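Local structure of major capsid protein (Human herpesvirus 1, 1NO7) at residues L91-D105 against A116-V128. The protein forms the bulk of the herpes simplex virus capsid shell as its major capsid protein, represented here by the upper domain of VP5. Numbering follows the deposited sequence.
Sequences LELHPAFDFFVGVAD and AGPGEIQATWRVV
R126 meets two acids, E92 in the loop before strand 98-100 and D98 at the start of that strand. Its chain is extended from CG to NE, and the guanidinium turns its end to E92, NH1 and NH2 both donating to one oxygen on the syn side (NH2 to OE2 2.9 Å). NE and NH2 grip D98 side-on, one nitrogen to each oxygen, but from above the carboxylate plane (NH2 to D98 OD1 3.1 Å); this carboxylate stands 88° from the guanidinium plane. NH1 also donates to the carbonyl oxygen of P95 (2.7 Å), and this bond, separate from the salt-bridge network, ties the type I turn H94-F97 to the chain just past strand 122-124. Beside it the edge of W125 points at the face of F97, ring planes 54° apart.

D98-F100 and Q122-T124 form a short antiparallel ladder: D98/T124 and F100/Q122 are hydrogen-bonded pairs, F99/A123 the non-hydrogen-bonded pair between them. Q122 lies on the same face as F100 and D98. Its extended side chain passes the CA of G102, 3.3 Å from CG, and its OE1 takes a weak bond from V103 N (3.3 Å). The carbonyl oxygen of Q122 sits over the centre of the F100 ring, while the methyl CG2 of T124 meets that ring's edge at CE2 (3.5 Å). On the other face F99 packs on A123 CB, and beyond it L91 and I121 touch tip to tip.

The hairpin lies at the periphery of the upper domain as a two-stranded sheet. Its D98-F100-T124 face turns inward: Y548 stacks on F100, and R553, ahead of helix 554-562, hydrogen-bonds T124 OG1.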
ATOM      1  N   LEU A  91       1.388 -19.460 -25.364  1.00 77.35           N
ATOM      2  CA  LEU A  91       1.806 -18.345 -26.204  1.00 77.35           C
ATOM      3  C   LEU A  91       3.065 -17.689 -25.674  1.00 77.35           C
ATOM      4  O   LEU A  91       3.190 -16.461 -25.690  1.00 77.35           O
ATOM      5  CB  LEU A  91       0.707 -17.288 -26.307  1.00 73.90           C
ATOM      6  CG  LEU A  91      -0.608 -17.698 -26.970  1.00 73.90           C
ATOM      7  CD1 LEU A  91      -1.423 -18.548 -26.018  1.00 73.90           C
ATOM      8  CD2 LEU A  91      -1.384 -16.455 -27.358  1.00 73.90           C
ATOM      9  N   GLU A  92       3.985 -18.505 -25.175  1.00 51.58           N
ATOM     10  CA  GLU A  92       5.243 -17.964 -24.685  1.00 51.58           C
ATOM     11  C   GLU A  92       6.195 -17.761 -25.877  1.00 51.58           C
ATOM     12  O   GLU A  92       7.260 -18.370 -25.986  1.00 51.58           O
ATOM     13  CB  GLU A  92       5.859 -18.901 -23.646  1.00 83.97           C
ATOM     14  CG  GLU A  92       7.202 -18.415 -23.101  1.00 83.97           C
ATOM     15  CD  GLU A  92       7.150 -17.002 -22.525  1.00 83.97           C
ATOM     16  OE1 GLU A  92       6.805 -16.043 -23.265  1.00 83.97           O
ATOM     17  OE2 GLU A  92       7.467 -16.861 -21.323  1.00 83.97           O
ATOM     18  N   LEU A  93       5.797 -16.882 -26.782  1.00 36.51           N
ATOM     19  CA  LEU A  93       6.585 -16.606 -27.960  1.00 36.51           C
ATOM     20  C   LEU A  93       7.882 -15.830 -27.659  1.00 36.51           C
ATOM     21  O   LEU A  93       8.897 -16.040 -28.323  1.00 36.51           O
ATOM     22  CB  LEU A  93       5.715 -15.843 -28.965  1.00 31.06           C
ATOM     23  CG  LEU A  93       4.225 -16.262 -29.044  1.00 31.06           C
ATOM     24  CD1 LEU A  93       3.541 -15.627 -30.292  1.00 31.06           C
ATOM     25  CD2 LEU A  93       4.114 -17.794 -29.062  1.00 31.06           C
ATOM     26  N   HIS A  94       7.887 -14.954 -26.661  1.00 28.95           N
ATOM     27  CA  HIS A  94       9.124 -14.211 -26.406  1.00 28.95           C
ATOM     28  C   HIS A  94       9.283 -13.788 -24.956  1.00 28.95           C
ATOM     29  O   HIS A  94       8.306 -13.417 -24.290  1.00 28.95           O
ATOM     30  CB  HIS A  94       9.165 -12.980 -27.289  1.00 36.06           C
ATOM     31  CG  HIS A  94      10.490 -12.296 -27.295  1.00 36.06           C
ATOM     32  ND1 HIS A  94      11.624 -12.883 -27.810  1.00 36.06           N
ATOM     33  CD2 HIS A  94      10.866 -11.065 -26.871  1.00 36.06           C
ATOM     34  CE1 HIS A  94      12.642 -12.045 -27.709  1.00 36.06           C
ATOM     35  NE2 HIS A  94      12.210 -10.932 -27.143  1.00 36.06           N
ATOM     36  N   PRO A  95      10.528 -13.818 -24.452  1.00 26.16           N
ATOM     37  CA  PRO A  95      10.866 -13.447 -23.068  1.00 26.16           C
ATOM     38  C   PRO A  95      10.473 -12.008 -22.707  1.00 26.16           C
ATOM     39  O   PRO A  95       9.674 -11.781 -21.798  1.00 26.16           O
ATOM     40  CB  PRO A  95      12.378 -13.656 -23.012  1.00 22.73           C
ATOM     41  CG  PRO A  95      12.619 -14.693 -24.073  1.00 22.73           C
ATOM     42  CD  PRO A  95      11.737 -14.213 -25.189  1.00 22.73           C
ATOM     43  N   ALA A  96      11.019 -11.036 -23.425  1.00 43.72           N
ATOM     44  CA  ALA A  96      10.709  -9.650 -23.131  1.00 43.72           C
ATOM     45  C   ALA A  96       9.233  -9.297 -23.303  1.00 43.72           C
ATOM     46  O   ALA A  96       8.871  -8.125 -23.205  1.00 43.72           O
ATOM     47  CB  ALA A  96      11.557  -8.736 -23.992  1.00100.00           C
ATOM     48  N   PHE A  97       8.365 -10.268 -23.562  1.00 35.15           N
ATOM     49  CA  PHE A  97       6.958  -9.916 -23.726  1.00 35.15           C
ATOM     50  C   PHE A  97       5.970 -10.905 -23.157  1.00 35.15           C
ATOM     51  O   PHE A  97       6.331 -12.008 -22.756  1.00 35.15           O
ATOM     52  CB  PHE A  97       6.623  -9.709 -25.199  1.00 30.45           C
ATOM     53  CG  PHE A  97       7.288  -8.515 -25.806  1.00 30.45           C
ATOM     54  CD1 PHE A  97       8.667  -8.490 -25.993  1.00 30.45           C
ATOM     55  CD2 PHE A  97       6.541  -7.399 -26.152  1.00 30.45           C
ATOM     56  CE1 PHE A  97       9.306  -7.355 -26.514  1.00 30.45           C
ATOM     57  CE2 PHE A  97       7.167  -6.241 -26.683  1.00 30.45           C
ATOM     58  CZ  PHE A  97       8.552  -6.222 -26.862  1.00 30.45           C
ATOM     59  N   ASP A  98       4.710 -10.486 -23.125  1.00 25.44           N
ATOM     60  CA  ASP A  98       3.623 -11.331 -22.649  1.00 25.44           C
ATOM     61  C   ASP A  98       2.575 -11.321 -23.761  1.00 25.44           C
ATOM     62  O   ASP A  98       2.083 -10.254 -24.161  1.00 25.44           O
ATOM     63  CB  ASP A  98       3.025 -10.780 -21.348  1.00 77.05           C
ATOM     64  CG  ASP A  98       3.461 -11.571 -20.118  1.00 77.05           C
ATOM     65  OD1 ASP A  98       3.385 -12.819 -20.157  1.00 77.05           O
ATOM     66  OD2 ASP A  98       3.862 -10.947 -19.107  1.00 77.05           O
ATOM     67  N   PHE A  99       2.258 -12.505 -24.281  1.00 36.23           N
ATOM     68  CA  PHE A  99       1.273 -12.629 -25.357  1.00 36.23           C
ATOM     69  C   PHE A  99       0.031 -13.268 -24.789  1.00 36.23           C
ATOM     70  O   PHE A  99       0.096 -14.354 -24.205  1.00 36.23           O
ATOM     71  CB  PHE A  99       1.832 -13.490 -26.499  1.00 22.66           C
ATOM     72  CG  PHE A  99       3.146 -12.988 -27.032  1.00 22.66           C
ATOM     73  CD1 PHE A  99       4.336 -13.230 -26.329  1.00 22.66           C
ATOM     74  CD2 PHE A  99       3.180 -12.178 -28.169  1.00 22.66           C
ATOM     75  CE1 PHE A  99       5.541 -12.658 -26.750  1.00 22.66           C
ATOM     76  CE2 PHE A  99       4.370 -11.602 -28.600  1.00 22.66           C
ATOM     77  CZ  PHE A  99       5.556 -11.836 -27.894  1.00 22.66           C
ATOM     78  N   PHE A 100      -1.104 -12.603 -24.965  1.00 37.37           N
ATOM     79  CA  PHE A 100      -2.350 -13.120 -24.423  1.00 37.37           C
ATOM     80  C   PHE A 100      -3.522 -12.821 -25.340  1.00 37.37           C
ATOM     81  O   PHE A 100      -3.434 -11.975 -26.243  1.00 37.37           O
ATOM     82  CB  PHE A 100      -2.599 -12.486 -23.055  1.00 35.07           C
ATOM     83  CG  PHE A 100      -2.568 -10.978 -23.081  1.00 35.07           C
ATOM     84  CD1 PHE A 100      -3.658 -10.251 -23.563  1.00 35.07           C
ATOM     85  CD2 PHE A 100      -1.414 -10.283 -22.706  1.00 35.07           C
ATOM     86  CE1 PHE A 100      -3.595  -8.853 -23.679  1.00 35.07           C
ATOM     87  CE2 PHE A 100      -1.336  -8.882 -22.818  1.00 35.07           C
ATOM     88  CZ  PHE A 100      -2.423  -8.168 -23.305  1.00 35.07           C
ATOM     89  N   VAL A 101      -4.622 -13.523 -25.086  1.00 50.61           N
ATOM     90  CA  VAL A 101      -5.847 -13.363 -25.858  1.00 50.61           C
ATOM     91  C   VAL A 101      -6.425 -11.978 -25.577  1.00 50.61           C
ATOM     92  O   VAL A 101      -7.195 -11.792 -24.625  1.00 50.61           O
ATOM     93  CB  VAL A 101      -6.898 -14.423 -25.455  1.00 60.10           C
ATOM     94  CG1 VAL A 101      -8.024 -14.450 -26.476  1.00 60.10           C
ATOM     95  CG2 VAL A 101      -6.243 -15.787 -25.316  1.00 60.10           C
ATOM     96  N   GLY A 102      -6.042 -11.010 -26.403  1.00 70.84           N
ATOM     97  CA  GLY A 102      -6.524  -9.655 -26.223  1.00 70.84           C
ATOM     98  C   GLY A 102      -8.037  -9.531 -26.258  1.00 70.84           C
ATOM     99  O   GLY A 102      -8.767 -10.494 -26.011  1.00 70.84           O
ATOM    100  N   VAL A 103      -8.396  -8.652 -26.201  1.00122.74           N
ATOM    101  CA  VAL A 103      -9.630  -7.943 -26.518  1.00122.74           C
ATOM    102  C   VAL A 103      -9.503  -7.198 -27.842  1.00122.74           C
ATOM    103  O   VAL A 103      -8.445  -6.570 -28.144  1.00122.74           O
ATOM    104  CB  VAL A 103     -10.025  -6.968 -25.395  1.00 93.38           C
ATOM    105  CG1 VAL A 103     -11.245  -6.155 -25.800  1.00 93.38           C
ATOM    106  CG2 VAL A 103     -10.283  -7.723 -24.100  1.00 93.38           C
ATOM    107  N   ALA A 104     -10.493  -7.408 -28.656  1.00117.14           N
ATOM    108  CA  ALA A 104     -10.430  -6.704 -29.930  1.00117.14           C
ATOM    109  C   ALA A 104     -10.363  -5.359 -30.654  1.00117.14           C
ATOM    110  O   ALA A 104      -9.366  -5.034 -31.315  1.00117.14           O
ATOM    111  CB  ALA A 104     -10.788  -7.667 -31.052  1.00145.78           C
ATOM    112  N   ASP A 105     -11.465  -4.653 -30.397  1.00104.71           N
ATOM    113  CA  ASP A 105     -11.674  -3.329 -30.888  1.00104.71           C
ATOM    114  C   ASP A 105     -11.690  -2.313 -29.766  1.00104.71           C
ATOM    115  O   ASP A 105     -11.659  -1.139 -30.267  1.00104.71           O
ATOM    116  CB  ASP A 105     -12.979  -3.353 -31.671  1.00161.40           C
ATOM    117  CG  ASP A 105     -12.884  -4.326 -32.837  1.00161.40           C
ATOM    118  OD1 ASP A 105     -11.744  -4.648 -33.243  1.00161.40           O
ATOM    119  OD2 ASP A 105     -13.935  -4.775 -33.336  1.00161.40           O
ATOM    120  N   ALA A 116     -17.896  -8.238 -25.389  1.00173.11           N
ATOM    121  CA  ALA A 116     -17.846  -9.607 -25.898  1.00173.11           C
ATOM    122  C   ALA A 116     -17.819  -9.672 -27.418  1.00173.11           C
ATOM    123  O   ALA A 116     -18.693  -9.117 -28.084  1.00173.11           O
ATOM    124  CB  ALA A 116     -19.037 -10.398 -25.369  1.00 35.06           C
ATOM    125  N   GLY A 117     -16.813 -10.349 -27.966  1.00116.75           N
ATOM    126  CA  GLY A 117     -16.721 -10.458 -29.410  1.00116.75           C
ATOM    127  C   GLY A 117     -15.450 -11.076 -29.968  1.00116.75           C
ATOM    128  O   GLY A 117     -14.928 -12.049 -29.414  1.00116.75           O
ATOM    129  N   PRO A 118     -14.930 -10.521 -31.078  1.00138.27           N
ATOM    130  CA  PRO A 118     -13.716 -10.988 -31.753  1.00138.27           C
ATOM    131  C   PRO A 118     -12.481 -10.863 -30.879  1.00138.27           C
ATOM    132  O   PRO A 118     -11.777  -9.854 -30.922  1.00138.27           O
ATOM    133  CB  PRO A 118     -13.640 -10.087 -32.982  1.00129.28           C
ATOM    134  CG  PRO A 118     -14.206  -8.798 -32.476  1.00129.28           C
ATOM    135  CD  PRO A 118     -15.422  -9.280 -31.709  1.00129.28           C
ATOM    136  N   GLY A 119     -12.220 -11.895 -30.086  1.00121.89           N
ATOM    137  CA  GLY A 119     -11.060 -11.865 -29.220  1.00121.89           C
ATOM    138  C   GLY A 119      -9.763 -11.970 -29.998  1.00121.89           C
ATOM    139  O   GLY A 119      -9.392 -13.062 -30.437  1.00121.89           O
ATOM    140  N   GLU A 120      -9.074 -10.844 -30.184  1.00 76.41           N
ATOM    141  CA  GLU A 120      -7.807 -10.854 -30.909  1.00 76.41           C
ATOM    142  C   GLU A 120      -6.698 -11.265 -29.946  1.00 76.41           C
ATOM    143  O   GLU A 120      -6.960 -11.659 -28.804  1.00 76.41           O
ATOM    144  CB  GLU A 120      -7.487  -9.480 -31.505  1.00 76.79           C
ATOM    145  CG  GLU A 120      -6.838  -8.523 -30.530  1.00 76.79           C
ATOM    146  CD  GLU A 120      -6.168  -7.348 -31.217  1.00 76.79           C
ATOM    147  OE1 GLU A 120      -6.876  -6.542 -31.863  1.00 76.79           O
ATOM    148  OE2 GLU A 120      -4.927  -7.232 -31.108  1.00 76.79           O
ATOM    149  N   ILE A 121      -5.455 -11.162 -30.399  1.00 43.96           N
ATOM    150  CA  ILE A 121      -4.326 -11.556 -29.571  1.00 43.96           C
ATOM    151  C   ILE A 121      -3.298 -10.436 -29.470  1.00 43.96           C
ATOM    152  O   ILE A 121      -2.664 -10.056 -30.455  1.00 43.96           O
ATOM    153  CB  ILE A 121      -3.683 -12.836 -30.139  1.00 37.68           C
ATOM    154  CG1 ILE A 121      -2.349 -13.103 -29.450  1.00 37.68           C
ATOM    155  CG2 ILE A 121      -3.552 -12.717 -31.666  1.00 37.68           C
ATOM    156  CD1 ILE A 121      -1.726 -14.394 -29.894  1.00 37.68           C
ATOM    157  N   GLN A 122      -3.148  -9.904 -28.263  1.00 35.19           N
ATOM    158  CA  GLN A 122      -2.224  -8.808 -28.033  1.00 35.19           C
ATOM    159  C   GLN A 122      -1.011  -9.272 -27.250  1.00 35.19           C
ATOM    160  O   GLN A 122      -0.954 -10.399 -26.737  1.00 35.19           O
ATOM    161  CB  GLN A 122      -2.920  -7.688 -27.257  1.00 74.50           C
ATOM    162  CG  GLN A 122      -4.376  -7.504 -27.602  1.00 74.50           C
ATOM    163  CD  GLN A 122      -5.022  -6.425 -26.764  1.00 74.50           C
ATOM    164  OE1 GLN A 122      -6.239  -6.228 -26.797  1.00 74.50           O
ATOM    165  NE2 GLN A 122      -4.204  -5.702 -26.006  1.00 74.50           N
ATOM    166  N   ALA A 123      -0.039  -8.380 -27.160  1.00 42.68           N
ATOM    167  CA  ALA A 123       1.175  -8.668 -26.431  1.00 42.68           C
ATOM    168  C   ALA A 123       1.614  -7.414 -25.691  1.00 42.68           C
ATOM    169  O   ALA A 123       1.564  -6.292 -26.234  1.00 42.68           O
ATOM    170  CB  ALA A 123       2.253  -9.117 -27.377  1.00134.18           C
ATOM    171  N   THR A 124       2.039  -7.616 -24.448  1.00 54.27           N
ATOM    172  CA  THR A 124       2.480  -6.531 -23.590  1.00 54.27           C
ATOM    173  C   THR A 124       3.940  -6.747 -23.205  1.00 54.27           C
ATOM    174  O   THR A 124       4.404  -7.885 -23.104  1.00 54.27           O
ATOM    175  CB  THR A 124       1.622  -6.472 -22.324  1.00 62.02           C
ATOM    176  OG1 THR A 124       2.099  -5.433 -21.473  1.00 62.02           O
ATOM    177  CG2 THR A 124       1.716  -7.780 -21.565  1.00 62.02           C
ATOM    178  N   TRP A 125       4.653  -5.648 -22.979  1.00 25.96           N
ATOM    179  CA  TRP A 125       6.069  -5.709 -22.634  1.00 25.96           C
ATOM    180  C   TRP A 125       6.419  -5.987 -21.169  1.00 25.96           C
ATOM    181  O   TRP A 125       6.461  -5.047 -20.375  1.00 25.96           O
ATOM    182  CB  TRP A 125       6.755  -4.399 -23.048  1.00 35.90           C
ATOM    183  CG  TRP A 125       8.187  -4.394 -22.664  1.00 35.90           C
ATOM    184  CD1 TRP A 125       9.087  -5.376 -22.930  1.00 35.90           C
ATOM    185  CD2 TRP A 125       8.892  -3.398 -21.911  1.00 35.90           C
ATOM    186  NE1 TRP A 125      10.313  -5.066 -22.389  1.00 35.90           N
ATOM    187  CE2 TRP A 125      10.224  -3.855 -21.756  1.00 35.90           C
ATOM    188  CE3 TRP A 125       8.534  -2.169 -21.349  1.00 35.90           C
ATOM    189  CZ2 TRP A 125      11.204  -3.125 -21.059  1.00 35.90           C
ATOM    190  CZ3 TRP A 125       9.512  -1.437 -20.652  1.00 35.90           C
ATOM    191  CH2 TRP A 125      10.831  -1.925 -20.516  1.00 35.90           C
ATOM    192  N   ARG A 126       6.678  -7.240 -20.793  1.00 70.71           N
ATOM    193  CA  ARG A 126       7.072  -7.533 -19.401  1.00 70.71           C
ATOM    194  C   ARG A 126       8.111  -6.476 -19.094  1.00 70.71           C
ATOM    195  O   ARG A 126       9.100  -6.356 -19.816  1.00 70.71           O
ATOM    196  CB  ARG A 126       7.721  -8.900 -19.303  1.00 54.91           C
ATOM    197  CG  ARG A 126       6.763 -10.031 -19.509  1.00 54.91           C
ATOM    198  CD  ARG A 126       7.490 -11.316 -19.807  1.00 54.91           C
ATOM    199  NE  ARG A 126       6.552 -12.423 -19.929  1.00 54.91           N
ATOM    200  CZ  ARG A 126       6.852 -13.602 -20.462  1.00 54.91           C
ATOM    201  NH1 ARG A 126       8.074 -13.826 -20.932  1.00 54.91           N
ATOM    202  NH2 ARG A 126       5.932 -14.558 -20.523  1.00 54.91           N
ATOM    203  N   VAL A 127       7.916  -5.714 -18.028  1.00 17.03           N
ATOM    204  CA  VAL A 127       8.855  -4.629 -17.770  1.00 17.03           C
ATOM    205  C   VAL A 127      10.062  -5.007 -16.940  1.00 17.03           C
ATOM    206  O   VAL A 127      11.209  -4.832 -17.373  1.00 17.03           O
ATOM    207  CB  VAL A 127       8.164  -3.439 -17.083  1.00 53.94           C
ATOM    208  CG1 VAL A 127       9.190  -2.367 -16.761  1.00 53.94           C
ATOM    209  CG2 VAL A 127       7.088  -2.879 -17.980  1.00 53.94           C
ATOM    210  N   VAL A 128       9.829  -5.468 -15.724  1.00 34.06           N
ATOM    211  CA  VAL A 128      10.963  -5.848 -14.907  1.00 34.06           C
ATOM    212  C   VAL A 128      11.280  -7.264 -15.287  1.00 34.06           C
ATOM    213  O   VAL A 128      10.415  -7.976 -15.804  1.00 34.06           O
ATOM    214  CB  VAL A 128      10.634  -5.836 -13.418  1.00 36.03           C
ATOM    215  CG1 VAL A 128      10.836  -4.442 -12.851  1.00 36.03           C
ATOM    216  CG2 VAL A 128       9.190  -6.320 -13.222  1.00 36.03           C
TER